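Local coordinates for methyltransferase-like protein (Saccharopolyspora spinosa, PDB 4PNE), which catalyses a [4+2] cycloaddition in spinosyn biosynthesis, and is built like a SAM-dependent methyltransferase, holding S-adenosyl-L-homocysteine in its cofactor pocket, at residues A[168-173]-A[193-198]; A[238-243]-A[293-298]. All blocks are in the same frame, centred on the assembly; numbering follows the deposited sequence.

Contact 1: residues A[168-173]-A[193-198]. With SAH (S-adenosyl-L-homocysteine), chain C.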
loop_
_atom_site.group_PDB
_atom_site.type_symbol
_atom_site.label_atom_id
_atom_site.label_comp_id
_atom_site.label_asym_id
_atom_site.label_seq_id
_atom_site.Cartn_x
_atom_site.Cartn_y
_atom_site.Cartn_z
ATOM N N GLN A 168 -0.172 -1.805 -1.512
ATOM C CA GLN A 168 -0.734 -2.636 -0.450
ATOM C C GLN A 168 -2.029 -2.071 0.147
ATOM O O GLN A 168 -2.232 -2.046 1.366
ATOM C CB GLN A 168 0.301 -2.898 0.647
ATOM C CG GLN A 168 1.314 -3.909 0.258
ATOM C CD GLN A 168 2.389 -4.091 1.318
ATOM O OE1 GLN A 168 3.576 -3.954 1.028
ATOM N NE2 GLN A 168 1.977 -4.315 2.553
ATOM N N SER A 169 -2.906 -1.583 -0.721
ATOM C CA SER A 169 -4.208 -1.099 -0.266
ATOM C C SER A 169 -5.404 -1.907 -0.788
ATOM O O SER A 169 -6.391 -2.046 -0.080
ATOM C CB SER A 169 -4.370 0.366 -0.636
ATOM O OG SER A 169 -4.319 0.505 -2.030
ATOM N N LEU A 170 -5.338 -2.462 -2.002
ATOM C CA LEU A 170 -6.526 -3.098 -2.573
ATOM C C LEU A 170 -7.010 -4.288 -1.759
ATOM O O LEU A 170 -8.209 -4.509 -1.629
ATOM C CB LEU A 170 -6.243 -3.548 -4.019
ATOM C CG LEU A 170 -6.008 -2.434 -5.037
ATOM C CD1 LEU A 170 -5.671 -2.997 -6.380
ATOM C CD2 LEU A 170 -7.248 -1.565 -5.138
ATOM N N LEU A 171 -6.104 -5.072 -1.198
ATOM C CA LEU A 171 -6.557 -6.272 -0.517
ATOM C C LEU A 171 -7.173 -5.981 0.855
ATOM O O LEU A 171 -7.817 -6.838 1.439
ATOM C CB LEU A 171 -5.416 -7.276 -0.394
ATOM C CG LEU A 171 -4.995 -7.938 -1.707
ATOM C CD1 LEU A 171 -3.956 -9.003 -1.418
ATOM C CD2 LEU A 171 -6.165 -8.597 -2.442
ATOM N N GLU A 172 -7.051 -4.749 1.323
ATOM C CA GLU A 172 -7.718 -4.335 2.561
ATOM C C GLU A 172 -9.165 -3.948 2.370
ATOM O O GLU A 172 -9.876 -3.703 3.334
ATOM C CB GLU A 172 -6.993 -3.148 3.182
ATOM C CG GLU A 172 -5.646 -3.537 3.669
ATOM C CD GLU A 172 -4.962 -2.458 4.464
ATOM O OE1 GLU A 172 -5.437 -1.302 4.497
ATOM O OE2 GLU A 172 -3.955 -2.799 5.076
ATOM N N MET A 173 -9.601 -3.852 1.132
ATOM C CA MET A 173 -10.919 -3.330 0.863
ATOM C C MET A 173 -11.971 -4.416 0.863
ATOM O O MET A 173 -11.684 -5.527 0.452
ATOM C CB MET A 173 -10.892 -2.597 -0.455
ATOM C CG MET A 173 -9.793 -1.568 -0.439
ATOM S SD MET A 173 -9.817 -0.569 -1.899
ATOM C CE MET A 173 -8.386 0.479 -1.600
ATOM N N LEU A 193 -1.653 2.638 -13.681
ATOM C CA LEU A 193 -1.832 2.211 -12.294
ATOM C C LEU A 193 -0.700 1.301 -11.886
ATOM O O LEU A 193 -0.436 0.305 -12.557
ATOM C CB LEU A 193 -3.159 1.471 -12.093
ATOM C CG LEU A 193 -3.386 0.724 -10.772
ATOM C CD1 LEU A 193 -3.463 1.691 -9.584
ATOM C CD2 LEU A 193 -4.656 -0.158 -10.872
ATOM N N GLY A 194 -0.046 1.620 -10.784
ATOM C CA GLY A 194 0.947 0.736 -10.213
ATOM C C GLY A 194 0.426 0.143 -8.934
ATOM O O GLY A 194 0.021 0.893 -8.051
ATOM N N VAL A 195 0.440 -1.179 -8.848
ATOM C CA VAL A 195 -0.043 -1.934 -7.707
ATOM C C VAL A 195 1.047 -2.775 -7.077
ATOM O O VAL A 195 1.772 -3.479 -7.785
ATOM C CB VAL A 195 -1.190 -2.885 -8.120
ATOM C CG1 VAL A 195 -1.658 -3.819 -6.987
ATOM C CG2 VAL A 195 -2.347 -2.114 -8.778
ATOM N N THR A 196 1.168 -2.730 -5.750
ATOM C CA THR A 196 1.975 -3.725 -5.068
ATOM C C THR A 196 1.149 -4.427 -4.044
ATOM O O THR A 196 0.190 -3.874 -3.468
ATOM C CB THR A 196 3.241 -3.155 -4.442
ATOM O OG1 THR A 196 2.927 -2.355 -3.299
ATOM C CG2 THR A 196 4.023 -2.320 -5.443
ATOM N N GLU A 197 1.508 -5.685 -3.809
ATOM C CA GLU A 197 0.743 -6.424 -2.851
ATOM C C GLU A 197 1.513 -7.604 -2.311
ATOM O O GLU A 197 2.360 -8.216 -3.009
ATOM C CB GLU A 197 -0.571 -6.871 -3.474
ATOM C CG GLU A 197 -1.625 -7.220 -2.481
ATOM C CD GLU A 197 -1.831 -6.147 -1.410
ATOM O OE1 GLU A 197 -2.602 -5.198 -1.706
ATOM O OE2 GLU A 197 -1.262 -6.309 -0.313
ATOM N N VAL A 198 1.224 -7.901 -1.050
ATOM C CA VAL A 198 1.551 -9.182 -0.424
ATOM C C VAL A 198 0.587 -10.244 -0.921
ATOM O O VAL A 198 -0.626 -10.077 -0.797
ATOM C CB VAL A 198 1.485 -9.089 1.128
ATOM C CG1 VAL A 198 1.759 -10.421 1.788
ATOM C CG2 VAL A 198 2.458 -8.019 1.643
HETATM N N SAH C . 0.313 2.990 0.403
HETATM C CA SAH C . 0.759 3.273 1.770
HETATM C CB SAH C . -0.065 2.586 2.855
HETATM C CG SAH C . -0.416 1.129 2.682
HETATM S SD SAH C . -1.223 0.488 4.157
HETATM C C SAH C . 2.210 2.901 1.905
HETATM O O SAH C . 2.853 3.324 2.849
HETATM O OXT SAH C . 2.754 2.248 1.011
HETATM C "C5'" SAH C . -2.902 0.392 3.483
HETATM C "C4'" SAH C . -3.564 1.747 3.282
HETATM O "O4'" SAH C . -4.770 1.583 2.546
HETATM C "C3'" SAH C . -3.966 2.442 4.571
HETATM O "O3'" SAH C . -3.546 3.787 4.433
HETATM C "C2'" SAH C . -5.479 2.305 4.605
HETATM O "O2'" SAH C . -6.201 3.291 5.341
HETATM C "C1'" SAH C . -5.804 2.343 3.113
HETATM N N9 SAH C . -7.143 1.806 2.807
HETATM C C8 SAH C . -7.736 0.647 3.192
HETATM N N7 SAH C . -8.997 0.598 2.706
HETATM C C5 SAH C . -9.214 1.738 2.021
HETATM C C6 SAH C . -10.308 2.233 1.342
HETATM N N6 SAH C . -11.435 1.544 1.243
HETATM N N1 SAH C . -10.214 3.429 0.725
HETATM C C2 SAH C . -9.055 4.175 0.784
HETATM N N3 SAH C . -7.983 3.718 1.494
HETATM C C4 SAH C . -8.060 2.500 2.076
HETATM O O HOH W 1 -0.644 -5.662 2.699
HETATM O O HOH W 2 -2.894 -2.729 -3.491
#
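Gln168 and Glu197 face each other in a buried contact between the loop beyond the C-terminal end of strand 161-167, next to the cofactor, and strand 191-200, an inner strand. The backbones share one bond, Gln168 N to Thr196 O at 2.9 Å. Glu197 folds back at chi2 (50°), bringing its carboxylate against the loop, where OE2 sits 3.6 Å from Gln168 CG; the amide and carboxylate planes are turned 66° apart. Two waters serve this carboxylate: one bridges OE2 to Gln168 NE2, the other accepts from Leu170 N and probably donates to OE1. Glu197 OE2 also accepts from Val198 N at 3.0 Å, on its anti side. The loop, with its 3-10 turn at 170-172, follows the fourth strand of a class I, Rossmann-like methyltransferase fold, and also lines the cofactor pocket: Ser169 CB is 3.4 Å from O4' of S-adenosyl-L-homocysteine, and Met173 CE lies 3.9 Å from its adenine C5. The Leu170 and Val195 side chains cross at about a right angle, Leu170 CD1 lying 4.1 Å from Val195 CG1. The Gln168 amide oxygen receives His62 N and pairs with the Tyr292 hydroxyl; NE2 also bonds a malonate ion, probably from the crystallisation liquor.

Contact 2: residues A[238-243]-A[293-298]; sequences LDWEDV and AILTAR
Trp240 and Leu295 form a non-hydrogen-bonded pair of two antiparallel strands and project from the same face of the sheet, side by side and pointing the same way. Leu295 CD2 comes up against the pyrrole end of the indole, 3.3 Å from Trp240 CD1, a tight approach for two carbons. The ring is brought there by a first torsion that sets CG trans to the backbone N (chi1 167°), which together with the ring's own turn places Trp240 NE1 3.9 Å from Ala293 CB. Ile294 O lies at the indole edge, near its plane.

On the other face, Glu241 slants across Ile294, its OE2 3.8 Å from Ile294 CG2. A water bound to OE2 continues to Thr296 OG1 and, weakly, to Ile294 O; Arg87 makes a salt bridge to the same carboxylate oxygen. Val243 meets the far end of Ile294 at about a right angle, CG1 against CD1.

At the other end, Leu238 lays CD1 on Thr296 CG2, 3.8 Å apart, and sets CD2 over one face of the Arg298 guanidinium, whose NE is paired with Glu236. Leu238 and Asp239 both face Thr296 in a classic beta bulge: their two N-H groups reach Thr296 O from the same face of its plane, Leu238 N at 2.8 Å and Asp239 N at 3.1 Å. Beyond the bulge the pairing is regular, and Glu241 N meets Ile294 O at 2.9 Å.

These are the last two strands of the 3-2-1-4-5-7-6 sheet of the class I methyltransferase fold: 236-242 is outermost, and 290-298, antiparallel to both its neighbours, lies between it and strand 191-200. Helix 223-233 packs on the face of the sheet that carries Trp240, through Ala223 and Leu227, while helix 73-88 covers Ile294 and Thr296 with Leu80 and Arg87.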
loop_
_atom_site.group_PDB
_atom_site.type_symbol
_atom_site.label_atom_id
_atom_site.label_comp_id
_atom_site.label_asym_id
_atom_site.label_seq_id
_atom_site.Cartn_x
_atom_site.Cartn_y
_atom_site.Cartn_z
ATOM N N LEU A 238 0.457 -4.123 -18.251
ATOM C CA LEU A 238 1.717 -3.769 -18.878
ATOM C C LEU A 238 2.827 -4.686 -18.383
ATOM O O LEU A 238 3.693 -5.115 -19.167
ATOM C CB LEU A 238 2.078 -2.315 -18.612
ATOM C CG LEU A 238 1.125 -1.264 -19.189
ATOM C CD1 LEU A 238 1.441 0.104 -18.627
ATOM C CD2 LEU A 238 1.146 -1.266 -20.713
ATOM N N ASP A 239 2.780 -5.043 -17.103
ATOM C CA ASP A 239 3.876 -5.805 -16.519
ATOM C C ASP A 239 3.470 -6.408 -15.191
ATOM O O ASP A 239 2.733 -5.808 -14.425
ATOM C CB ASP A 239 5.081 -4.883 -16.332
ATOM C CG ASP A 239 6.388 -5.630 -16.188
ATOM O OD1 ASP A 239 6.510 -6.739 -16.749
ATOM O OD2 ASP A 239 7.303 -5.093 -15.530
ATOM N N TRP A 240 3.977 -7.595 -14.924
ATOM C CA TRP A 240 3.962 -8.217 -13.607
ATOM C C TRP A 240 5.387 -8.642 -13.310
ATOM O O TRP A 240 6.043 -9.265 -14.148
ATOM C CB TRP A 240 3.034 -9.432 -13.578
ATOM C CG TRP A 240 3.097 -10.410 -12.371
ATOM C CD1 TRP A 240 3.526 -10.148 -11.100
ATOM C CD2 TRP A 240 2.707 -11.788 -12.374
ATOM N NE1 TRP A 240 3.417 -11.279 -10.315
ATOM C CE2 TRP A 240 2.920 -12.301 -11.080
ATOM C CE3 TRP A 240 2.184 -12.637 -13.351
ATOM C CZ2 TRP A 240 2.626 -13.635 -10.738
ATOM C CZ3 TRP A 240 1.889 -13.958 -13.006
ATOM C CH2 TRP A 240 2.123 -14.442 -11.711
ATOM N N GLU A 241 5.873 -8.307 -12.126
ATOM C CA GLU A 241 7.155 -8.785 -11.659
ATOM C C GLU A 241 6.891 -9.459 -10.352
ATOM O O GLU A 241 6.317 -8.842 -9.452
ATOM C CB GLU A 241 8.133 -7.651 -11.453
ATOM C CG GLU A 241 8.237 -6.652 -12.592
ATOM C CD GLU A 241 8.807 -5.326 -12.105
ATOM O OE1 GLU A 241 10.000 -5.319 -11.713
ATOM O OE2 GLU A 241 8.055 -4.313 -12.056
ATOM N N ASP A 242 7.282 -10.708 -10.254
ATOM C CA ASP A 242 7.255 -11.420 -8.982
ATOM C C ASP A 242 8.562 -11.121 -8.291
ATOM O O ASP A 242 9.626 -11.525 -8.739
ATOM C CB ASP A 242 7.045 -12.929 -9.197
ATOM C CG ASP A 242 7.113 -13.713 -7.919
ATOM O OD1 ASP A 242 7.420 -13.150 -6.848
ATOM O OD2 ASP A 242 6.815 -14.906 -7.964
ATOM N N VAL A 243 8.494 -10.394 -7.170
ATOM C CA VAL A 243 9.709 -9.939 -6.497
ATOM C C VAL A 243 9.775 -10.551 -5.078
ATOM O O VAL A 243 10.355 -9.994 -4.171
ATOM C CB VAL A 243 9.792 -8.387 -6.448
ATOM C CG1 VAL A 243 9.787 -7.789 -7.879
ATOM C CG2 VAL A 243 8.634 -7.741 -5.638
ATOM N N ALA A 293 4.207 -8.977 -5.281
ATOM C CA ALA A 293 3.985 -8.633 -6.698
ATOM C C ALA A 293 4.042 -7.137 -6.928
ATOM O O ALA A 293 3.543 -6.365 -6.104
ATOM C CB ALA A 293 2.621 -9.188 -7.165
ATOM N N ILE A 294 4.716 -6.727 -8.003
ATOM C CA ILE A 294 4.605 -5.393 -8.540
ATOM C C ILE A 294 3.906 -5.488 -9.888
ATOM O O ILE A 294 4.370 -6.217 -10.776
ATOM C CB ILE A 294 5.983 -4.697 -8.712
ATOM C CG1 ILE A 294 6.768 -4.717 -7.396
ATOM C CG2 ILE A 294 5.797 -3.274 -9.218
ATOM C CD1 ILE A 294 8.219 -4.212 -7.575
ATOM N N LEU A 295 2.741 -4.858 -10.011
ATOM C CA LEU A 295 1.944 -4.856 -11.241
ATOM C C LEU A 295 1.826 -3.442 -11.816
ATOM O O LEU A 295 1.587 -2.479 -11.082
ATOM C CB LEU A 295 0.544 -5.410 -10.959
ATOM C CG LEU A 295 0.453 -6.665 -10.063
ATOM C CD1 LEU A 295 -0.998 -7.051 -9.773
ATOM C CD2 LEU A 295 1.231 -7.838 -10.671
ATOM N N THR A 296 1.966 -3.309 -13.132
ATOM C CA THR A 296 1.712 -2.059 -13.843
ATOM C C THR A 296 0.610 -2.341 -14.846
ATOM O O THR A 296 0.641 -3.326 -15.592
ATOM C CB THR A 296 2.975 -1.525 -14.536
ATOM O OG1 THR A 296 4.062 -1.534 -13.599
ATOM C CG2 THR A 296 2.758 -0.108 -15.067
ATOM N N ALA A 297 -0.399 -1.487 -14.831
ATOM C CA ALA A 297 -1.555 -1.635 -15.671
ATOM C C ALA A 297 -1.933 -0.282 -16.186
ATOM O O ALA A 297 -1.473 0.732 -15.646
ATOM C CB ALA A 297 -2.690 -2.238 -14.911
ATOM N N ARG A 298 -2.704 -0.228 -17.273
ATOM C CA ARG A 298 -3.148 1.080 -17.758
ATOM C C ARG A 298 -4.573 1.046 -18.308
ATOM O O ARG A 298 -5.082 0.005 -18.737
ATOM C CB ARG A 298 -2.201 1.611 -18.804
ATOM C CG ARG A 298 -2.460 1.100 -20.152
ATOM C CD ARG A 298 -1.753 1.940 -21.171
ATOM N NE ARG A 298 -1.573 1.106 -22.334
ATOM C CZ ARG A 298 -0.905 1.464 -23.412
ATOM N NH1 ARG A 298 -0.352 2.672 -23.490
ATOM N NH2 ARG A 298 -0.806 0.600 -24.402
HETATM O O HOH W 3 5.356 -4.173 -12.759
#

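Overall arrangement
Strands 191-200 and 290-298 are sheet neighbours, so contacts 1 and 2 adjoin, their centres about 11 Å apart; Val195 O and Leu295 N lie 2.8 Å from each other across the seam, a probable hydrogen bond. Contact 1 is deep, close to the centre of the chain, and joins a strand to a pocket loop chiefly through a buried carboxylate, waters and a single direct backbone bond. Contact 2 lies about 14 Å from that centre, partly buried at the sheet edge; five backbone bonds carry it, with side chains packed on both faces. Tyr292, on strand 290-298, reaches Gln168 and Thr196 of contact 1, tying the antiparallel edge to the cofactor side.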